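Local coordinates for DUF3501 family protein (Burkholderia pseudomallei K96243, PDB 3FJV) that is of unknown function but belongs to the DUF3501 family and combines a curved antiparallel sheet with several helices, at residues L41-E46 / D113-R118. Residues are numbered along the deposited sequence; the frame is centred on the assembly and turned at random.
Sequences LRLLFE and DRVFLR
A chi1 of 168° sets CG1 of Val115 nearly opposite the backbone N and turns both methyls toward strand 41-45, where each prong loosely approaches a different leucine. CG2 comes to 4.4 Å from Leu41 CD2, while CG1 approaches Leu43 CD1 at the same 4.4 Å. Further along, Phe45 leaves its backbone at a slant to the opposing strand, but with CG roughly opposite the carbonyl carbon (chi1 -73°) the ring swings in until its far end, CZ, lies 4.4 Å from Leu117 CD2. That methyl meets the ring obliquely.

The example illustrates how a curved antiparallel sheet closes over its own interior. Strands 41-45 and 115-119 are not neighbours: 86-93, 144-150 and 125-129 come between them in the sheet. The axes of 41-45 and 115-118 come no closer than 11.2 Å and cross at 54°, so the two backbones are too distant to pair and only side chains bridge the gap. Alternation along each strand supplies them: Leu41, Leu43 and Phe45 on one, Val115 and Leu117 on the other. Phe149, on strand 144-150, touches Phe45, Val115 and Leu117 alike, while Ile37 packs on Val115 and Leu91 on Leu41 and Leu43.

The polar side chains of Arg42 and Glu46 turn to other partners. Arg42 folds back along its own strand, its NH1 donating to Leu41 O at 2.8 Å from above the carbonyl plane, and the Glu46 carboxylate bonds to Thr50 and Thr90.

What remains across the gap is wholly apolar. The two segments bury just 152 Å² between them, in keeping with loose methyl-methyl and methyl-ring approaches without directional bonds. Any stabilisation probably comes mainly from water exclusion, with a modest dispersion term, and depends on neighbours such as Phe149 that join both strands in one common hydrophobic core.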
loop_
_atom_site.group_PDB
_atom_site.type_symbol
_atom_site.label_atom_id
_atom_site.label_comp_id
_atom_site.label_asym_id
_atom_site.label_seq_id
_atom_site.Cartn_x
_atom_site.Cartn_y
_atom_site.Cartn_z
ATOM N N LEU A 41 -11.997 -9.713 1.180
ATOM C CA LEU A 41 -11.673 -8.969 2.405
ATOM C C LEU A 41 -11.363 -9.918 3.566
ATOM O O LEU A 41 -12.116 -10.877 3.831
ATOM C CB LEU A 41 -12.806 -8.052 2.835
ATOM C CG LEU A 41 -12.671 -6.610 2.311
ATOM C CD1 LEU A 41 -12.487 -6.603 0.811
ATOM C CD2 LEU A 41 -13.924 -5.861 2.721
ATOM N N ARG A 42 -10.303 -9.594 4.301
ATOM C CA ARG A 42 -9.896 -10.366 5.489
ATOM C C ARG A 42 -9.666 -9.405 6.662
ATOM O O ARG A 42 -9.023 -8.388 6.473
ATOM C CB ARG A 42 -8.591 -11.105 5.172
ATOM C CG ARG A 42 -8.658 -12.087 4.015
ATOM C CD ARG A 42 -9.616 -13.238 4.299
ATOM N NE ARG A 42 -9.778 -14.160 3.165
ATOM C CZ ARG A 42 -10.769 -14.136 2.263
ATOM N NH1 ARG A 42 -11.750 -13.232 2.305
ATOM N NH2 ARG A 42 -10.782 -15.047 1.298
ATOM N N LEU A 43 -10.220 -9.687 7.839
ATOM C CA LEU A 43 -9.979 -8.867 9.029
ATOM C C LEU A 43 -9.236 -9.720 10.058
ATOM O O LEU A 43 -9.595 -10.861 10.294
ATOM C CB LEU A 43 -11.290 -8.431 9.735
ATOM C CG LEU A 43 -12.119 -7.216 9.349
ATOM C CD1 LEU A 43 -13.263 -7.115 10.318
ATOM C CD2 LEU A 43 -11.296 -5.951 9.380
ATOM N N LEU A 44 -8.205 -9.144 10.667
ATOM C CA LEU A 44 -7.542 -9.739 11.809
ATOM C C LEU A 44 -7.765 -8.833 12.973
ATOM O O LEU A 44 -7.283 -7.686 12.978
ATOM C CB LEU A 44 -6.053 -9.963 11.582
ATOM C CG LEU A 44 -5.324 -10.699 12.746
ATOM C CD1 LEU A 44 -5.705 -12.170 12.767
ATOM C CD2 LEU A 44 -3.808 -10.492 12.560
ATOM N N PHE A 45 -8.495 -9.339 13.974
ATOM C CA PHE A 45 -8.661 -8.605 15.220
ATOM C C PHE A 45 -7.381 -8.687 16.031
ATOM O O PHE A 45 -6.879 -9.782 16.320
ATOM C CB PHE A 45 -9.876 -9.105 15.982
ATOM C CG PHE A 45 -11.138 -8.680 15.356
ATOM C CD1 PHE A 45 -11.678 -7.436 15.680
ATOM C CD2 PHE A 45 -11.745 -9.457 14.356
ATOM C CE1 PHE A 45 -12.867 -6.989 15.094
ATOM C CE2 PHE A 45 -12.916 -9.045 13.740
ATOM C CZ PHE A 45 -13.487 -7.763 14.087
ATOM N N GLU A 46 -6.829 -7.530 16.350
ATOM C CA GLU A 46 -5.486 -7.431 16.921
ATOM C C GLU A 46 -5.472 -7.482 18.446
ATOM O O GLU A 46 -6.349 -6.904 19.125
ATOM C CB GLU A 46 -4.769 -6.181 16.408
ATOM C CG GLU A 46 -4.704 -6.076 14.902
ATOM C CD GLU A 46 -3.543 -6.859 14.226
ATOM O OE1 GLU A 46 -2.751 -7.515 14.952
ATOM O OE2 GLU A 46 -3.378 -6.715 12.978
ATOM N N ASP A 113 -14.483 2.279 5.446
ATOM C CA ASP A 113 -15.479 3.017 6.229
ATOM C C ASP A 113 -16.843 2.306 6.265
ATOM O O ASP A 113 -17.713 2.750 6.986
ATOM C CB ASP A 113 -15.789 4.385 5.567
ATOM C CG ASP A 113 -14.576 5.220 5.340
ATOM O OD1 ASP A 113 -13.674 5.188 6.185
ATOM O OD2 ASP A 113 -14.563 5.984 4.339
ATOM N N ARG A 114 -17.029 1.243 5.470
ATOM C CA ARG A 114 -18.356 0.627 5.250
ATOM C C ARG A 114 -18.471 -0.775 5.842
ATOM O O ARG A 114 -19.499 -1.404 5.723
ATOM C CB ARG A 114 -18.675 0.578 3.764
ATOM C CG ARG A 114 -18.565 1.878 3.018
ATOM C CD ARG A 114 -19.220 3.036 3.718
ATOM N NE ARG A 114 -20.605 2.777 4.121
ATOM C CZ ARG A 114 -21.370 3.667 4.750
ATOM N NH1 ARG A 114 -20.905 4.867 5.004
ATOM N NH2 ARG A 114 -22.622 3.368 5.094
ATOM N N VAL A 115 -17.429 -1.208 6.549
ATOM C CA VAL A 115 -17.423 -2.464 7.293
ATOM C C VAL A 115 -18.016 -2.198 8.649
ATOM O O VAL A 115 -17.606 -1.309 9.344
ATOM C CB VAL A 115 -15.985 -3.042 7.458
ATOM C CG1 VAL A 115 -15.971 -4.199 8.508
ATOM C CG2 VAL A 115 -15.431 -3.490 6.085
ATOM N N PHE A 116 -18.988 -3.005 9.049
ATOM C CA PHE A 116 -19.666 -2.835 10.335
ATOM C C PHE A 116 -19.826 -4.113 11.113
ATOM O O PHE A 116 -19.951 -5.199 10.529
ATOM C CB PHE A 116 -21.040 -2.197 10.150
ATOM C CG PHE A 116 -22.018 -3.047 9.382
ATOM C CD1 PHE A 116 -22.028 -3.019 8.015
ATOM C CD2 PHE A 116 -22.924 -3.864 10.041
ATOM C CE1 PHE A 116 -22.911 -3.772 7.285
ATOM C CE2 PHE A 116 -23.814 -4.655 9.309
ATOM C CZ PHE A 116 -23.798 -4.598 7.921
ATOM N N LEU A 117 -19.863 -3.984 12.443
ATOM C CA LEU A 117 -20.160 -5.080 13.362
ATOM C C LEU A 117 -21.546 -4.876 13.954
ATOM O O LEU A 117 -21.973 -3.730 14.141
ATOM C CB LEU A 117 -19.181 -5.039 14.584
ATOM C CG LEU A 117 -17.770 -5.541 14.550
ATOM C CD1 LEU A 117 -17.014 -5.185 15.821
ATOM C CD2 LEU A 117 -17.798 -7.036 14.383
ATOM N N ARG A 118 -22.222 -5.949 14.349
ATOM C CA ARG A 118 -23.447 -5.815 15.139
ATOM C C ARG A 118 -23.476 -6.858 16.246
ATOM O O ARG A 118 -23.444 -8.059 15.973
ATOM C CB ARG A 118 -24.690 -5.953 14.258
ATOM C CG ARG A 118 -25.971 -5.584 14.995
ATOM C CD ARG A 118 -27.231 -6.090 14.316
ATOM N NE ARG A 118 -27.761 -5.166 13.322
ATOM C CZ ARG A 118 -28.826 -4.391 13.513
ATOM N NH1 ARG A 118 -29.472 -4.411 14.676
ATOM N NH2 ARG A 118 -29.247 -3.592 12.537
#